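Local structure of iron-sulfur cluster assembly scaffold protein IscU (Streptococcus pyogenes, 1SU0) at residues A15-R20 with L109-L114; A89-F94 with L130-L135; A116-A119 with R124-C127. The protein probably serves as a scaffold on which IscS assembles iron-sulfur clusters before they are handed to other proteins, and binds one zinc ion. One frame throughout, in Å; residues are numbered along the deposited sequence.

Interaction 1 of 3, residues A15-R20 with L109-L114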
loop_
_atom_site.group_PDB
_atom_site.type_symbol
_atom_site.label_atom_id
_atom_site.label_comp_id
_atom_site.label_asym_id
_atom_site.label_seq_id
_atom_site.Cartn_x
_atom_site.Cartn_y
_atom_site.Cartn_z
ATOM N N ALA A 15 -7.136 11.810 3.275
ATOM C CA ALA A 15 -6.519 13.010 2.719
ATOM C C ALA A 15 -5.060 13.203 3.123
ATOM O O ALA A 15 -4.238 13.563 2.286
ATOM C CB ALA A 15 -7.328 14.239 3.068
ATOM N N ASP A 16 -4.749 12.936 4.390
ATOM C CA ASP A 16 -3.396 13.063 4.910
ATOM C C ASP A 16 -2.451 12.100 4.256
ATOM O O ASP A 16 -1.287 12.424 4.072
ATOM C CB ASP A 16 -3.372 12.785 6.418
ATOM C CG ASP A 16 -1.969 12.958 7.043
ATOM O OD1 ASP A 16 -1.464 14.104 7.098
ATOM O OD2 ASP A 16 -1.296 11.989 7.469
ATOM N N HIS A 17 -2.928 10.897 3.936
ATOM C CA HIS A 17 -2.082 9.913 3.300
ATOM C C HIS A 17 -1.833 10.276 1.824
ATOM O O HIS A 17 -0.811 9.896 1.260
ATOM C CB HIS A 17 -2.687 8.508 3.411
ATOM C CG HIS A 17 -2.370 7.819 4.701
ATOM N ND1 HIS A 17 -1.112 7.333 4.989
ATOM C CD2 HIS A 17 -3.149 7.510 5.767
ATOM C CE1 HIS A 17 -1.119 6.791 6.192
ATOM N NE2 HIS A 17 -2.345 6.876 6.684
ATOM N N SER A 18 -2.765 10.972 1.189
ATOM C CA SER A 18 -2.621 11.308 -0.227
ATOM C C SER A 18 -1.817 12.589 -0.391
ATOM O O SER A 18 -1.021 12.707 -1.297
ATOM C CB SER A 18 -3.986 11.461 -0.896
ATOM O OG SER A 18 -4.892 12.144 -0.043
ATOM N N LYS A 19 -2.027 13.558 0.491
ATOM C CA LYS A 19 -1.353 14.844 0.375
ATOM C C LYS A 19 0.044 14.808 1.013
ATOM O O LYS A 19 0.988 15.350 0.462
ATOM C CB LYS A 19 -2.208 15.949 0.999
ATOM C CG LYS A 19 -3.515 16.271 0.245
ATOM C CD LYS A 19 -4.517 17.002 1.181
ATOM C CE LYS A 19 -5.838 17.417 0.476
ATOM N NZ LYS A 19 -6.836 18.067 1.426
ATOM N N ARG A 20 0.177 14.153 2.159
ATOM C CA ARG A 20 1.451 14.064 2.879
ATOM C C ARG A 20 1.861 12.604 3.141
ATOM O O ARG A 20 1.919 12.155 4.305
ATOM C CB ARG A 20 1.331 14.823 4.202
ATOM C CG ARG A 20 2.641 15.053 4.945
ATOM C CD ARG A 20 2.480 15.900 6.218
ATOM N NE ARG A 20 3.132 15.305 7.390
ATOM C CZ ARG A 20 3.807 15.988 8.315
ATOM N NH1 ARG A 20 3.944 17.315 8.242
ATOM N NH2 ARG A 20 4.361 15.339 9.336
ATOM N N LEU A 109 -4.320 -4.325 8.929
ATOM C CA LEU A 109 -3.977 -3.471 7.805
ATOM C C LEU A 109 -3.787 -2.044 8.277
ATOM O O LEU A 109 -3.281 -1.216 7.529
ATOM C CB LEU A 109 -5.138 -3.481 6.823
ATOM C CG LEU A 109 -5.146 -4.300 5.542
ATOM C CD1 LEU A 109 -4.173 -5.407 5.568
ATOM C CD2 LEU A 109 -6.574 -4.775 5.196
ATOM N N GLY A 110 -4.209 -1.755 9.519
ATOM C CA GLY A 110 -4.121 -0.419 10.093
ATOM C C GLY A 110 -5.000 0.595 9.364
ATOM O O GLY A 110 -6.164 0.331 9.083
ATOM N N GLU A 111 -4.451 1.762 9.048
ATOM C CA GLU A 111 -5.273 2.792 8.420
ATOM C C GLU A 111 -5.692 2.429 6.991
ATOM O O GLU A 111 -6.688 2.916 6.533
ATOM C CB GLU A 111 -4.613 4.184 8.503
ATOM C CG GLU A 111 -4.714 4.817 9.881
ATOM C CD GLU A 111 -3.843 6.055 10.042
ATOM O OE1 GLU A 111 -3.511 6.673 9.036
ATOM O OE2 GLU A 111 -3.468 6.400 11.173
ATOM N N ALA A 112 -4.950 1.573 6.297
ATOM C CA ALA A 112 -5.395 0.987 5.024
ATOM C C ALA A 112 -6.782 0.343 5.115
ATOM O O ALA A 112 -7.443 0.132 4.117
ATOM C CB ALA A 112 -4.419 -0.053 4.542
ATOM N N GLU A 113 -7.218 0.017 6.314
ATOM C CA GLU A 113 -8.527 -0.563 6.499
ATOM C C GLU A 113 -9.639 0.378 6.035
ATOM O O GLU A 113 -10.744 -0.065 5.722
ATOM C CB GLU A 113 -8.712 -0.938 7.961
ATOM C CG GLU A 113 -9.889 -1.831 8.185
ATOM C CD GLU A 113 -10.151 -2.119 9.660
ATOM O OE1 GLU A 113 -11.144 -2.837 9.904
ATOM O OE2 GLU A 113 -9.404 -1.614 10.558
ATOM N N LEU A 114 -9.322 1.669 5.984
ATOM C CA LEU A 114 -10.228 2.704 5.517
ATOM C C LEU A 114 -10.553 2.624 4.056
ATOM O O LEU A 114 -11.459 3.315 3.600
ATOM C CB LEU A 114 -9.629 4.087 5.815
ATOM C CG LEU A 114 -9.486 4.432 7.311
ATOM C CD1 LEU A 114 -9.066 5.871 7.474
ATOM C CD2 LEU A 114 -10.755 4.159 8.103
#

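Interaction 2 of 3, residues A89-F94 with L130-L135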
loop_
_atom_site.group_PDB
_atom_site.type_symbol
_atom_site.label_atom_id
_atom_site.label_comp_id
_atom_site.label_asym_id
_atom_site.label_seq_id
_atom_site.Cartn_x
_atom_site.Cartn_y
_atom_site.Cartn_z
ATOM N N ALA A 89 0.832 -11.926 3.340
ATOM C CA ALA A 89 -0.476 -12.289 3.862
ATOM C C ALA A 89 -1.368 -11.050 3.952
ATOM O O ALA A 89 -2.542 -11.115 3.629
ATOM C CB ALA A 89 -0.335 -12.954 5.219
ATOM N N LEU A 90 -0.798 -9.933 4.378
ATOM C CA LEU A 90 -1.518 -8.680 4.471
ATOM C C LEU A 90 -1.987 -8.218 3.092
ATOM O O LEU A 90 -3.117 -7.773 2.924
ATOM C CB LEU A 90 -0.624 -7.616 5.087
ATOM C CG LEU A 90 -0.322 -7.820 6.560
ATOM C CD1 LEU A 90 0.618 -6.744 6.987
ATOM C CD2 LEU A 90 -1.589 -7.741 7.390
ATOM N N ALA A 91 -1.106 -8.379 2.112
ATOM C CA ALA A 91 -1.395 -8.072 0.734
ATOM C C ALA A 91 -2.600 -8.854 0.278
ATOM O O ALA A 91 -3.515 -8.308 -0.326
ATOM C CB ALA A 91 -0.180 -8.385 -0.134
ATOM N N ASP A 92 -2.613 -10.135 0.594
ATOM C CA ASP A 92 -3.759 -10.962 0.294
ATOM C C ASP A 92 -4.999 -10.455 1.016
ATOM O O ASP A 92 -6.059 -10.412 0.428
ATOM C CB ASP A 92 -3.463 -12.433 0.649
ATOM C CG ASP A 92 -2.574 -13.124 -0.401
ATOM O OD1 ASP A 92 -2.446 -14.355 -0.297
ATOM O OD2 ASP A 92 -1.975 -12.552 -1.361
ATOM N N ILE A 93 -4.853 -10.061 2.280
ATOM C CA ILE A 93 -5.967 -9.531 3.076
ATOM C C ILE A 93 -6.547 -8.256 2.478
ATOM O O ILE A 93 -7.759 -8.077 2.410
ATOM C CB ILE A 93 -5.544 -9.288 4.562
ATOM C CG1 ILE A 93 -5.419 -10.627 5.315
ATOM C CG2 ILE A 93 -6.552 -8.416 5.303
ATOM C CD1 ILE A 93 -4.495 -10.564 6.536
ATOM N N PHE A 94 -5.671 -7.378 2.040
ATOM C CA PHE A 94 -6.083 -6.120 1.459
ATOM C C PHE A 94 -6.834 -6.339 0.142
ATOM O O PHE A 94 -7.954 -5.870 -0.066
ATOM C CB PHE A 94 -4.857 -5.255 1.195
ATOM C CG PHE A 94 -5.207 -3.902 0.673
ATOM C CD1 PHE A 94 -5.394 -2.852 1.539
ATOM C CD2 PHE A 94 -5.403 -3.697 -0.676
ATOM C CE1 PHE A 94 -5.748 -1.621 1.067
ATOM C CE2 PHE A 94 -5.752 -2.484 -1.147
ATOM C CZ PHE A 94 -5.925 -1.439 -0.283
ATOM N N LEU A 130 -1.955 -1.332 -6.339
ATOM C CA LEU A 130 -0.663 -1.077 -6.970
ATOM C C LEU A 130 0.521 -1.172 -6.016
ATOM O O LEU A 130 1.498 -1.869 -6.284
ATOM C CB LEU A 130 -0.671 0.300 -7.668
ATOM C CG LEU A 130 0.583 0.765 -8.446
ATOM C CD1 LEU A 130 1.205 -0.289 -9.316
ATOM C CD2 LEU A 130 0.231 1.967 -9.304
ATOM N N ALA A 131 0.438 -0.468 -4.901
ATOM C CA ALA A 131 1.520 -0.468 -3.919
ATOM C C ALA A 131 1.760 -1.872 -3.366
ATOM O O ALA A 131 2.910 -2.324 -3.233
ATOM C CB ALA A 131 1.202 0.457 -2.814
ATOM N N TRP A 132 0.667 -2.557 -3.059
ATOM C CA TRP A 132 0.763 -3.890 -2.510
ATOM C C TRP A 132 1.500 -4.829 -3.455
ATOM O O TRP A 132 2.306 -5.623 -3.011
ATOM C CB TRP A 132 -0.630 -4.413 -2.162
ATOM C CG TRP A 132 -1.211 -3.675 -1.024
ATOM C CD1 TRP A 132 -2.071 -2.613 -1.088
ATOM C CD2 TRP A 132 -0.930 -3.886 0.361
ATOM N NE1 TRP A 132 -2.347 -2.161 0.174
ATOM C CE2 TRP A 132 -1.679 -2.937 1.087
ATOM C CE3 TRP A 132 -0.128 -4.795 1.070
ATOM C CZ2 TRP A 132 -1.649 -2.866 2.479
ATOM C CZ3 TRP A 132 -0.090 -4.716 2.457
ATOM C CH2 TRP A 132 -0.850 -3.768 3.143
ATOM N N ASN A 133 1.262 -4.686 -4.753
ATOM C CA ASN A 133 1.887 -5.547 -5.764
ATOM C C ASN A 133 3.335 -5.176 -6.016
ATOM O O ASN A 133 4.131 -6.020 -6.393
ATOM C CB ASN A 133 1.072 -5.522 -7.060
ATOM C CG ASN A 133 -0.367 -6.008 -6.852
ATOM O OD1 ASN A 133 -1.172 -6.004 -7.777
ATOM N ND2 ASN A 133 -0.703 -6.377 -5.612
ATOM N N ALA A 134 3.689 -3.917 -5.788
ATOM C CA ALA A 134 5.091 -3.500 -5.887
ATOM C C ALA A 134 5.835 -4.049 -4.682
ATOM O O ALA A 134 7.045 -4.264 -4.731
ATOM C CB ALA A 134 5.225 -1.977 -5.962
ATOM N N LEU A 135 5.100 -4.275 -3.603
ATOM C CA LEU A 135 5.653 -4.920 -2.438
ATOM C C LEU A 135 5.875 -6.390 -2.738
ATOM O O LEU A 135 6.960 -6.902 -2.493
ATOM C CB LEU A 135 4.723 -4.765 -1.231
ATOM C CG LEU A 135 5.235 -5.398 0.057
ATOM C CD1 LEU A 135 6.631 -4.912 0.371
ATOM C CD2 LEU A 135 4.304 -5.069 1.198
#

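Interaction 3 of 3, residues A116-A119 with R124-C127. With ZN (zinc ion), chain B.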
loop_
_atom_site.group_PDB
_atom_site.type_symbol
_atom_site.label_atom_id
_atom_site.label_comp_id
_atom_site.label_asym_id
_atom_site.label_seq_id
_atom_site.Cartn_x
_atom_site.Cartn_y
_atom_site.Cartn_z
ATOM N N ALA A 116 -11.564 -0.098 2.589
ATOM C CA ALA A 116 -12.584 -1.107 2.351
ATOM C C ALA A 116 -13.627 -0.638 1.318
ATOM O O ALA A 116 -14.149 -1.435 0.538
ATOM C CB ALA A 116 -13.260 -1.484 3.640
ATOM N N GLY A 117 -13.906 0.659 1.288
ATOM C CA GLY A 117 -14.908 1.195 0.397
ATOM C C GLY A 117 -14.603 1.128 -1.089
ATOM O O GLY A 117 -15.476 1.406 -1.899
ATOM N N VAL A 118 -13.380 0.771 -1.467
ATOM C CA VAL A 118 -13.024 0.778 -2.888
ATOM C C VAL A 118 -13.555 -0.467 -3.596
ATOM O O VAL A 118 -13.602 -0.499 -4.832
ATOM C CB VAL A 118 -11.499 0.946 -3.167
ATOM C CG1 VAL A 118 -10.867 2.011 -2.254
ATOM C CG2 VAL A 118 -10.800 -0.328 -3.057
ATOM N N ALA A 119 -13.970 -1.472 -2.821
ATOM C CA ALA A 119 -14.613 -2.647 -3.406
ATOM C C ALA A 119 -15.877 -2.254 -4.174
ATOM O O ALA A 119 -16.322 -2.974 -5.061
ATOM C CB ALA A 119 -14.917 -3.720 -2.345
ATOM N N ARG A 124 -11.247 1.536 -9.230
ATOM C CA ARG A 124 -10.366 1.914 -8.123
ATOM C C ARG A 124 -9.603 0.734 -7.464
ATOM O O ARG A 124 -8.594 0.946 -6.770
ATOM C CB ARG A 124 -11.176 2.647 -7.029
ATOM C CG ARG A 124 -11.964 3.881 -7.505
ATOM C CD ARG A 124 -11.090 4.965 -8.024
ATOM N NE ARG A 124 -11.825 6.128 -8.478
ATOM C CZ ARG A 124 -11.252 7.304 -8.739
ATOM N NH1 ARG A 124 -9.950 7.465 -8.549
ATOM N NH2 ARG A 124 -11.974 8.340 -9.164
ATOM N N ILE A 125 -10.099 -0.490 -7.651
ATOM C CA ILE A 125 -9.450 -1.669 -7.102
ATOM C C ILE A 125 -7.950 -1.641 -7.402
ATOM O O ILE A 125 -7.112 -1.718 -6.490
ATOM C CB ILE A 125 -10.065 -2.964 -7.673
ATOM C CG1 ILE A 125 -11.597 -3.009 -7.511
ATOM C CG2 ILE A 125 -9.421 -4.198 -7.024
ATOM C CD1 ILE A 125 -12.075 -2.890 -6.146
ATOM N N LYS A 126 -7.615 -1.501 -8.682
ATOM C CA LYS A 126 -6.217 -1.522 -9.112
ATOM C C LYS A 126 -5.446 -0.250 -8.697
ATOM O O LYS A 126 -4.222 -0.284 -8.566
ATOM C CB LYS A 126 -6.123 -1.780 -10.623
ATOM C CG LYS A 126 -4.769 -2.297 -11.144
ATOM C CD LYS A 126 -4.480 -3.750 -10.709
ATOM C CE LYS A 126 -4.553 -4.721 -11.891
ATOM N NZ LYS A 126 -5.971 -5.106 -12.186
ATOM N N CYS A 127 -6.147 0.859 -8.476
ATOM C CA CYS A 127 -5.509 2.048 -7.897
ATOM C C CYS A 127 -4.951 1.680 -6.498
ATOM O O CYS A 127 -3.780 1.913 -6.164
ATOM C CB CYS A 127 -6.509 3.216 -7.799
ATOM S SG CYS A 127 -7.232 3.773 -9.397
HETATM ZN ZN ZN B . -5.873 5.517 -9.774
#

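Interaction 1 of 3, residues A15-R20 with L109-L114
A single hydrogen bond between the side chains of His17 and Glu111 joins the C-terminal part of helix 8-19 to the 3-10 turn 109-114. This turn belongs to the connection between helices 84-97 and 122-139. The donor is NE2 of His17, which lies 2.6 Å from OE1 of Glu111. The N-H...O angle is 152°. OE1 sits almost in the plane of the imidazole, at its edge, and the bond meets this oxygen nearly along its C-O axis. The ring and carboxylate planes are 70° apart, so the two flat groups do not stack. Glu111 has CG beside its own backbone N (chi1 -76°), and beyond CG the chain is extended, which carries the carboxylate out from the turn to the ring. The backbones stay well apart: the CA atoms of His17 and Glu111 are 9.3 Å from each other. This is a histidine-carboxylate pair in the NifU-like N-terminal domain, where helices pack with a three-stranded antiparallel sheet. The other ring nitrogen, ND1, is hydrogen-bonded to Ser73 OG of helix 66-79. Both nitrogens are therefore engaged, which limits rotation of the ring. His17 is buried and Glu111 is exposed, so the pair runs from the interior to the surface. OD2 of Asp16 is 6.0 Å from OE1 of Glu111; these like charges would slightly disfavour ionisation, which the N-H of His17 probably offsets for Glu111.

Interaction 2 of 3, residues A89-F94 with L130-L135
Phe94 and Trp132 lie face to face between two nearly antiparallel helices. The helices are 84-97 and 122-139 of the NifU-like fold, and the axes of the two short segments approach to 10.0 Å with an angle of 156° between their directions. The planes of the phenyl and the five-membered indole ring are 25° apart, and their centroids are separated by 4.0 Å. The overlap is uneven. NE1 of Trp132 sits over the centre of the phenyl ring, 3.2 Å above its plane, whereas CG of Phe94 is displaced toward the rim of the indole. Phe94 has its CG anti to the backbone N (chi1 -176°), which swings the phenyl over the indole. Its CB also lies over the five-membered ring and makes a CH-pi contact. The benzo part of Trp132 meets the preceding turn of helix 84-97. Ala91 is small, and its backbone can come close here. All four touching residues are buried. From a third helix, 66-79, Ser71 touches Phe94 and Met75 touches Trp132. The benzo ring approaches its two aliphatic neighbours obliquely: CE3 of Trp132 is 3.5 Å from CA of Ala91, and CZ3 is 4.0 Å from CB of Leu90.

Interaction 3 of 3, residues A116-A119 with R124-C127
The tip of Ile125 presses on a backbone carbonyl. Its CD1 lies 3.1 Å from O of Val118, a short approach for a methyl carbon and an oxygen. The same CD1 is 3.7 Å from CA of Ala119 and 4.2 Å from CG2 of Val118. One methyl group thus meets both Val118 and Ala119. The torsions of Ile125 explain this. CG1 stands beside the backbone N (chi1 -53°), and a second bend (chi2 -58°) turns CD1 toward the turn, although the bond from CA to CB of Ile125 does not point at it. A second touch is side chain to side chain, with CB of Val118 4.2 Å from CB of Arg124. Only the base of Arg124 takes part, and its guanidinium is carried off from the turn, toward the metal site. Val118 is buried and also rests on Val98. The contact closes the short connection from the 3-10 turn 116-119 into the start of helix 122-139. That helix carries part of the metal site. Two residues beyond Ile125, Cys127 binds the zinc ion through SG at 2.2 Å. Asp42 and Cys65 bind the same ion, and Cys40 belongs to the site as well. Arg124 also touches Cys65, so its positive charge would probably help to stabilise the negative charge of the metal ligands. The O of Cys127 accepts a hydrogen bond from Ser68 OG, which ties this turn of the helix to helix 66-79. The zinc probably stands in for an iron-sulfur centre. No hydrogen bond spans the two segments, so their contact rests on van der Waals packing, of aliphatic groups on each other and of one methyl on a carbonyl.

How the interactions relate
Interaction 2 is the core contact, with every touching residue buried. Interactions 1 and 3 are only partly buried and lie further from the centre of the chain. Their chemistry follows this. The core uses stacked aromatic rings, interaction 1 uses one polar bond that reaches the surface, and interaction 3 uses aliphatic groups and a backbone carbonyl close to a metal site. Interactions 2 and 3 share helix 122-139, and interaction 3 is nested in the loop that interaction 2 closes. Segments 109-114 and 116-119 belong to one connection. Interactions 1 and 2 also touch directly: Leu109 CD2 packs on Ile93 CG2 at 3.6 Å. Only interaction 3 includes a zinc ligand.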